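Side-chain contacts in beta-lactamase (Klebsiella pneumoniae, PDB 6KBY), which probably hydrolyses beta-lactam antibiotics to substituted beta-amino acids as a class C serine enzyme, and is captured here with AMP bound in its pocket: residues P289-G294 against N316-K321; K338-V343 against S364-N369. All coordinates share one frame; numbering follows the deposited sequence.

Contact 1: P289-G294 against N316-K321; sequences PNLLTG and NVWINK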
ATOM      1  N   PRO A 289      11.551  -8.326 -15.801  1.00 11.07           N
ATOM      2  CA  PRO A 289      12.668  -7.404 -15.524  1.00 11.25           C
ATOM      3  C   PRO A 289      12.229  -5.984 -15.214  1.00 11.32           C
ATOM      4  O   PRO A 289      12.769  -5.362 -14.293  1.00 10.13           O
ATOM      5  CB  PRO A 289      13.519  -7.493 -16.798  1.00 13.37           C
ATOM      6  CG  PRO A 289      13.246  -8.864 -17.317  1.00 14.63           C
ATOM      7  CD  PRO A 289      11.786  -9.105 -17.034  1.00 14.32           C
ATOM      8  N   ASN A 290      11.258  -5.451 -15.957  1.00 11.52           N
ATOM      9  CA  ASN A 290      10.816  -4.084 -15.700  1.00 11.75           C
ATOM     10  C   ASN A 290      10.055  -3.980 -14.386  1.00 11.21           C
ATOM     11  O   ASN A 290      10.162  -2.976 -13.677  1.00 10.79           O
ATOM     12  CB  ASN A 290       9.973  -3.571 -16.862  1.00 13.41           C
ATOM     13  CG  ASN A 290      10.802  -3.287 -18.098  1.00 15.22           C
ATOM     14  OD1 ASN A 290      12.022  -3.131 -18.018  1.00 16.19           O
ATOM     15  ND2 ASN A 290      10.144  -3.207 -19.246  1.00 17.92           N
ATOM     16  N   LEU A 291       9.281  -5.007 -14.049  1.00 10.64           N
ATOM     17  CA  LEU A 291       8.568  -5.001 -12.779  1.00 10.73           C
ATOM     18  C   LEU A 291       9.541  -5.043 -11.608  1.00  9.80           C
ATOM     19  O   LEU A 291       9.335  -4.369 -10.592  1.00  9.95           O
ATOM     20  CB  LEU A 291       7.610  -6.188 -12.739  1.00 14.07           C
ATOM     21  CG  LEU A 291       6.582  -6.188 -11.613  1.00 14.27           C
ATOM     22  CD1 LEU A 291       5.752  -4.917 -11.633  1.00 13.85           C
ATOM     23  CD2 LEU A 291       5.697  -7.420 -11.721  1.00 13.61           C
ATOM     24  N   LEU A 292      10.611  -5.829 -11.738  1.00  9.21           N
ATOM     25  CA  LEU A 292      11.621  -5.880 -10.690  1.00  9.28           C
ATOM     26  C   LEU A 292      12.313  -4.533 -10.541  1.00  9.81           C
ATOM     27  O   LEU A 292      12.468  -4.025  -9.427  1.00  9.50           O
ATOM     28  CB  LEU A 292      12.622  -6.992 -10.989  1.00  9.32           C
ATOM     29  CG  LEU A 292      12.055  -8.403 -10.853  1.00 10.05           C
ATOM     30  CD1 LEU A 292      13.037  -9.422 -11.414  1.00 13.12           C
ATOM     31  CD2 LEU A 292      11.711  -8.716  -9.400  1.00 11.87           C
ATOM     32  N   THR A 293      12.731  -3.935 -11.660  1.00  9.10           N
ATOM     33  CA  THR A 293      13.350  -2.613 -11.611  1.00  9.77           C
ATOM     34  C   THR A 293      12.404  -1.594 -10.998  1.00  9.43           C
ATOM     35  O   THR A 293      12.801  -0.796 -10.139  1.00  9.48           O
ATOM     36  CB  THR A 293      13.753  -2.182 -13.020  1.00 11.42           C
ATOM     37  OG1 THR A 293      14.697  -3.122 -13.556  1.00 11.65           O
ATOM     38  CG2 THR A 293      14.368  -0.783 -13.011  1.00 12.67           C
ATOM     39  N   GLY A 294      11.144  -1.618 -11.421  1.00  9.18           N
ATOM     40  CA  GLY A 294      10.147  -0.699 -10.906  1.00 10.39           C
ATOM     41  C   GLY A 294       9.815  -0.889  -9.443  1.00  9.53           C
ATOM     42  O   GLY A 294       9.193  -0.003  -8.848  1.00 12.21           O
ATOM     43  N   ASN A 316      -5.503  -1.532 -18.781  1.00  6.99           N
ATOM     44  CA  ASN A 316      -4.416  -2.322 -19.358  1.00  6.78           C
ATOM     45  C   ASN A 316      -3.079  -2.057 -18.677  1.00  6.85           C
ATOM     46  O   ASN A 316      -2.076  -1.769 -19.326  1.00  8.19           O
ATOM     47  CB  ASN A 316      -4.335  -2.065 -20.858  1.00  7.04           C
ATOM     48  CG  ASN A 316      -5.561  -2.576 -21.602  1.00  7.26           C
ATOM     49  OD1 ASN A 316      -6.137  -3.599 -21.231  1.00  7.38           O
ATOM     50  ND2 ASN A 316      -5.969  -1.865 -22.652  1.00  7.56           N
ATOM     51  N   VAL A 317      -3.051  -2.180 -17.351  1.00  6.52           N
ATOM     52  CA  VAL A 317      -1.865  -1.894 -16.557  1.00  6.55           C
ATOM     53  C   VAL A 317      -1.780  -2.877 -15.398  1.00  6.45           C
ATOM     54  O   VAL A 317      -2.775  -3.469 -14.974  1.00  7.32           O
ATOM     55  CB  VAL A 317      -1.841  -0.445 -16.012  1.00  7.55           C
ATOM     56  CG1 VAL A 317      -1.719   0.566 -17.144  1.00  8.87           C
ATOM     57  CG2 VAL A 317      -3.075  -0.168 -15.181  1.00  8.88           C
ATOM     58  N   TRP A 318      -0.558  -3.022 -14.878  1.00  6.54           N
ATOM     59  CA  TRP A 318      -0.259  -3.776 -13.666  1.00  6.37           C
ATOM     60  C   TRP A 318      -0.082  -2.746 -12.556  1.00  6.53           C
ATOM     61  O   TRP A 318       0.863  -1.950 -12.588  1.00  6.92           O
ATOM     62  CB  TRP A 318       1.034  -4.559 -13.892  1.00  7.82           C
ATOM     63  CG  TRP A 318       1.554  -5.342 -12.727  1.00  7.36           C
ATOM     64  CD1 TRP A 318       2.150  -4.853 -11.597  1.00  7.73           C
ATOM     65  CD2 TRP A 318       1.569  -6.766 -12.604  1.00  7.78           C
ATOM     66  NE1 TRP A 318       2.511  -5.892 -10.766  1.00  8.77           N
ATOM     67  CE2 TRP A 318       2.170  -7.076 -11.367  1.00  8.73           C
ATOM     68  CE3 TRP A 318       1.128  -7.811 -13.418  1.00  9.00           C
ATOM     69  CZ2 TRP A 318       2.338  -8.391 -10.926  1.00 10.77           C
ATOM     70  CZ3 TRP A 318       1.297  -9.117 -12.979  1.00 11.07           C
ATOM     71  CH2 TRP A 318       1.895  -9.392 -11.744  1.00 12.44           C
ATOM     72  N   ILE A 319      -1.015  -2.725 -11.612  1.00  6.14           N
ATOM     73  CA  ILE A 319      -0.993  -1.788 -10.493  1.00  6.32           C
ATOM     74  C   ILE A 319      -0.509  -2.543  -9.267  1.00  5.78           C
ATOM     75  O   ILE A 319      -0.929  -3.682  -9.022  1.00  6.75           O
ATOM     76  CB  ILE A 319      -2.397  -1.193 -10.258  1.00  6.92           C
ATOM     77  CG1 ILE A 319      -2.943  -0.580 -11.551  1.00  7.71           C
ATOM     78  CG2 ILE A 319      -2.352  -0.168  -9.125  1.00  8.32           C
ATOM     79  CD1 ILE A 319      -4.335   0.010 -11.414  1.00  8.71           C
ATOM     80  N   ASN A 320       0.393  -1.933  -8.496  1.00  6.05           N
ATOM     81  CA  ASN A 320       0.990  -2.688  -7.404  1.00  5.96           C
ATOM     82  C   ASN A 320       1.499  -1.785  -6.292  1.00  6.11           C
ATOM     83  O   ASN A 320       1.670  -0.574  -6.468  1.00  6.24           O
ATOM     84  CB  ASN A 320       2.048  -3.700  -7.888  1.00  6.83           C
ATOM     85  CG  ASN A 320       3.392  -3.088  -8.349  1.00  6.77           C
ATOM     86  OD1 ASN A 320       4.327  -3.860  -8.576  1.00  7.69           O
ATOM     87  ND2 ASN A 320       3.498  -1.766  -8.500  1.00  8.22           N
ATOM     88  N   LYS A 321       1.737  -2.409  -5.135  1.00  6.21           N
ATOM     89  CA  LYS A 321       2.387  -1.733  -4.022  1.00  6.16           C
ATOM     90  C   LYS A 321       3.003  -2.769  -3.094  1.00  6.26           C
ATOM     91  O   LYS A 321       2.361  -3.765  -2.747  1.00  6.56           O
ATOM     92  CB  LYS A 321       1.392  -0.872  -3.236  1.00  6.85           C
ATOM     93  CG  LYS A 321       2.053  -0.013  -2.153  1.00  6.50           C
ATOM     94  CD  LYS A 321       2.849   1.158  -2.737  1.00  7.37           C
ATOM     95  CE  LYS A 321       3.697   1.861  -1.683  1.00  7.45           C
ATOM     96  NZ  LYS A 321       4.897   1.070  -1.315  1.00  8.72           N
TER
HETATM   97  O   HOH W   1       6.104  -0.418  -8.789  1.00  8.90           O
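One face of the Trp318 indole receives a methyl of Leu291: CD2 sits 3.3 Å above the ring plane, displaced from the ring centre toward its periphery, 3.6 Å from CE2 of Trp318. At the edge of the same indole, in its plane, lies CG of Asn320, two residues further along the strand. This is helix-on-sheet packing of the class C beta-lactamase fold, in which the short helix 288-294 rests against strand 317-325 of the large antiparallel sheet. The second methyl of Leu291 divides its contacts, with CD1 3.5 Å from NE1 of Trp318, met obliquely, and also 3.5 Å from OD1 of Asn320. With CG anti to the backbone N (chi1 -168°), the branch point of Leu291 is directed at the strand and both methyls reach it; there the leucine and tryptophan side chains cross at about a right angle. All three side chains are buried, and around them Leu291 also touches Leu282 and Val356, while Trp318 touches Ala333 and Leu363.

The polar atoms enclosed here are paired. Tyr331 OH hydrogen-bonds both NE1 of Trp318 and OD1 of Asn320. OD1 of Asn320 also takes a bond from Asn295 ND2, just beyond the helical segment; these two partners of OD1 should fix the rotation of the amide. The next residue, Lys321, reaches Tyr156 OH through NZ, consistent with the lysine of a K(T/S)G-type motif, and Tyr156 is itself an AMP-binding residue; further along, the same strand supplies Gly323, Ser324 and Thr325 to the AMP pocket. No direct hydrogen bond joins the two segments. Instead a single water completes the connection, accepting from Asn320 ND2 at 2.9 Å and donating to the carbonyl oxygen of Gly294 at 3.1 Å.

Contact 2: K338-V343 against S364-N369; sequences KKMGIV and SSLEGN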
ATOM      1  N   LYS A 338      -7.905  -7.688 -16.628  1.00  7.35           N
ATOM      2  CA  LYS A 338      -8.084  -9.117 -16.461  1.00  7.46           C
ATOM      3  C   LYS A 338      -8.875  -9.461 -15.208  1.00  7.98           C
ATOM      4  O   LYS A 338      -9.097 -10.645 -14.942  1.00  8.26           O
ATOM      5  CB  LYS A 338      -6.720  -9.813 -16.446  1.00  9.04           C
ATOM      6  CG  LYS A 338      -5.890  -9.573 -17.705  1.00  9.37           C
ATOM      7  CD  LYS A 338      -6.649  -9.933 -18.977  1.00  9.71           C
ATOM      8  CE  LYS A 338      -5.778  -9.731 -20.203  1.00 11.12           C
ATOM      9  NZ  LYS A 338      -6.549  -9.909 -21.467  1.00 12.04           N
ATOM     10  N   LYS A 339      -9.320  -8.458 -14.456  1.00  8.13           N
ATOM     11  CA  LYS A 339     -10.006  -8.652 -13.180  1.00  8.22           C
ATOM     12  C   LYS A 339      -9.292  -9.697 -12.333  1.00  7.90           C
ATOM     13  O   LYS A 339      -9.892 -10.601 -11.743  1.00 10.09           O
ATOM     14  CB  LYS A 339     -11.491  -8.963 -13.359  1.00 11.14           C
ATOM     15  CG  LYS A 339     -12.250  -7.946 -14.199  1.00 10.79           C
ATOM     16  CD  LYS A 339     -12.407  -6.582 -13.535  1.00 10.54           C
ATOM     17  CE  LYS A 339     -13.195  -5.658 -14.455  1.00 13.47           C
ATOM     18  NZ  LYS A 339     -13.584  -4.374 -13.813  1.00 14.46           N
ATOM     19  N   MET A 340      -7.975  -9.583 -12.288  1.00  7.30           N
ATOM     20  CA  MET A 340      -7.196 -10.513 -11.501  1.00  8.25           C
ATOM     21  C   MET A 340      -6.318  -9.741 -10.535  1.00  6.33           C
ATOM     22  O   MET A 340      -5.848  -8.637 -10.835  1.00  7.50           O
ATOM     23  CB  MET A 340      -6.387 -11.463 -12.356  1.00 13.76           C
ATOM     24  CG  MET A 340      -5.310 -10.823 -13.139  1.00 11.86           C
ATOM     25  SD  MET A 340      -4.454 -12.055 -14.127  1.00 17.27           S
ATOM     26  CE  MET A 340      -5.777 -12.993 -14.858  1.00 27.00           C
ATOM     27  N   GLY A 341      -6.131 -10.311  -9.359  1.00  6.93           N
ATOM     28  CA  GLY A 341      -5.359  -9.638  -8.337  1.00  6.88           C
ATOM     29  C   GLY A 341      -4.843 -10.634  -7.331  1.00  6.11           C
ATOM     30  O   GLY A 341      -5.357 -11.754  -7.202  1.00  6.59           O
ATOM     31  N   ILE A 342      -3.807 -10.208  -6.614  1.00  6.41           N
ATOM     32  CA  ILE A 342      -3.177 -11.048  -5.613  1.00  6.67           C
ATOM     33  C   ILE A 342      -2.752 -10.198  -4.425  1.00  5.90           C
ATOM     34  O   ILE A 342      -2.294  -9.057  -4.580  1.00  6.86           O
ATOM     35  CB  ILE A 342      -1.995 -11.849  -6.196  1.00  7.87           C
ATOM     36  CG1 ILE A 342      -1.427 -12.818  -5.159  1.00  7.24           C
ATOM     37  CG2 ILE A 342      -0.911 -10.931  -6.744  1.00  9.09           C
ATOM     38  CD1 ILE A 342      -0.425 -13.785  -5.743  1.00  9.11           C
ATOM     39  N   VAL A 343      -2.920 -10.771  -3.235  1.00  6.19           N
ATOM     40  CA  VAL A 343      -2.404 -10.241  -1.981  1.00  6.89           C
ATOM     41  C   VAL A 343      -1.501 -11.319  -1.390  1.00  6.23           C
ATOM     42  O   VAL A 343      -1.928 -12.469  -1.246  1.00  6.87           O
ATOM     43  CB  VAL A 343      -3.555  -9.948  -1.001  1.00  7.25           C
ATOM     44  CG1 VAL A 343      -3.021  -9.373   0.300  1.00  8.65           C
ATOM     45  CG2 VAL A 343      -4.593  -9.032  -1.631  1.00  8.12           C
ATOM     46  N   SER A 364       0.457 -14.814 -14.001  1.00  9.34           N
ATOM     47  CA  SER A 364       0.665 -15.273 -15.370  1.00 11.43           C
ATOM     48  C   SER A 364       0.048 -16.645 -15.620  1.00 10.48           C
ATOM     49  O   SER A 364      -0.253 -16.976 -16.774  1.00 12.38           O
ATOM     50  CB  SER A 364       2.156 -15.268 -15.710  1.00 13.08           C
ATOM     51  OG  SER A 364       2.687 -13.953 -15.637  1.00 13.60           O
ATOM     52  N   SER A 365      -0.164 -17.446 -14.573  1.00 10.07           N
ATOM     53  CA  SER A 365      -0.741 -18.777 -14.714  1.00 10.46           C
ATOM     54  C   SER A 365      -2.255 -18.765 -14.897  1.00 10.91           C
ATOM     55  O   SER A 365      -2.827 -19.822 -15.197  1.00 12.27           O
ATOM     56  CB  SER A 365      -0.400 -19.623 -13.481  1.00 10.56           C
ATOM     57  OG  SER A 365      -1.251 -19.313 -12.383  1.00 10.37           O
ATOM     58  N   LEU A 366      -2.914 -17.617 -14.750  1.00 10.91           N
ATOM     59  CA  LEU A 366      -4.364 -17.591 -14.573  1.00 11.34           C
ATOM     60  C   LEU A 366      -5.177 -17.599 -15.866  1.00 12.36           C
ATOM     61  O   LEU A 366      -6.406 -17.713 -15.801  1.00 14.67           O
ATOM     62  CB  LEU A 366      -4.779 -16.412 -13.696  1.00 11.59           C
ATOM     63  CG  LEU A 366      -4.228 -16.453 -12.274  1.00 10.49           C
ATOM     64  CD1 LEU A 366      -4.771 -15.267 -11.492  1.00 11.85           C
ATOM     65  CD2 LEU A 366      -4.580 -17.761 -11.585  1.00 10.72           C
ATOM     66  N   GLU A 367      -4.547 -17.473 -17.030  1.00 12.85           N
ATOM     67  CA  GLU A 367      -5.251 -17.713 -18.284  1.00 13.01           C
ATOM     68  C   GLU A 367      -4.247 -18.176 -19.327  1.00 13.26           C
ATOM     69  O   GLU A 367      -3.033 -18.036 -19.156  1.00 13.10           O
ATOM     70  CB  GLU A 367      -6.028 -16.483 -18.780  1.00 13.82           C
ATOM     71  CG  GLU A 367      -5.141 -15.385 -19.340  1.00 12.68           C
ATOM     72  CD  GLU A 367      -5.919 -14.208 -19.914  1.00 12.52           C
ATOM     73  OE1 GLU A 367      -5.278 -13.313 -20.515  1.00 13.57           O
ATOM     74  OE2 GLU A 367      -7.163 -14.166 -19.778  1.00 13.24           O
ATOM     75  N   GLY A 368      -4.771 -18.739 -20.409  1.00 14.06           N
ATOM     76  CA  GLY A 368      -3.922 -19.201 -21.485  1.00 16.69           C
ATOM     77  C   GLY A 368      -3.300 -18.050 -22.254  1.00 15.68           C
ATOM     78  O   GLY A 368      -3.681 -16.884 -22.130  1.00 15.89           O
ATOM     79  N   ASN A 369      -2.319 -18.398 -23.079  1.00 17.44           N
ATOM     80  CA  ASN A 369      -1.609 -17.419 -23.888  1.00 16.79           C
ATOM     81  C   ASN A 369      -2.320 -17.214 -25.219  1.00 16.13           C
ATOM     82  O   ASN A 369      -2.760 -18.175 -25.858  1.00 17.06           O
ATOM     83  CB  ASN A 369      -0.174 -17.885 -24.135  1.00 19.24           C
ATOM     84  CG  ASN A 369       0.593 -18.105 -22.847  1.00 22.91           C
ATOM     85  OD1 ASN A 369       0.299 -17.483 -21.825  1.00 27.34           O
ATOM     86  ND2 ASN A 369       1.578 -18.995 -22.885  1.00 25.50           N
TER
HETATM   87  O   HOH W   2      -8.047 -12.232 -21.612  1.00 12.08           O
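With CG lodged between its backbone N and carbonyl carbon (chi1 67°) and a further bend at chi3 (46°), Met340 brings its terminal methyl up to Leu366. CE lies 3.7 Å from CB of Leu366 and SD 4.2 Å from CD1 of the same leucine, so the thioether end runs alongside the branched chain, the two side chains passing in opposite directions. Beside this apolar pair, Lys338 folds at chi2 (-54°) and then extends, so that its side chain crosses that of Glu367 at about a right angle.

The contact joins the start of strand 340-346, third in from one edge of the class C beta-lactamase sheet, to the C-terminal tail that follows helix 352-364. A G1 beta bulge opposite Val335 includes Lys339 and Met340. Both apolar partners also touch Val41 of the neighbouring strand 34-41, and Leu366 reaches Ile15 of helix 11-30, so the Leu366 side chain sits between the sheet and that helix.

Lys338 NZ and Glu367 OE1 form a long salt bridge of 3.8 Å, and the methylene CE is slightly nearer that oxygen, at 3.6 Å. A water links the charges more closely, accepting from Lys338 NZ at 2.8 Å and donating to Glu367 OE2 at 2.8 Å. Glu367 OE1 has a second salt bridge, to Lys370 at the chain end. The charge on Glu367 is therefore probably balanced by Lys370 together with Lys338, and the direct attraction between Lys338 and Glu367 across this outer side is probably modest.

Along the chain the two contacts follow one another, both segments of contact 1 preceding those of contact 2. Their centres lie 14 Å apart and their nearest atoms about 6 Å, so they do not meet. Both reach the same antiparallel sheet: strand 317-325 serves contact 1 and strand 340-346 serves contact 2, with strand 328-335 between them. Helix 352-364 ties the two regions together, since its residues pack on side chains of both strands and its C-terminal end leads into the segment 364-369. Contact 1 lies deeper and adjoins the AMP pocket through its strand, whereas contact 2 is only partly buried and away from the annotated sites, joining the chain's C-terminal tail to the sheet.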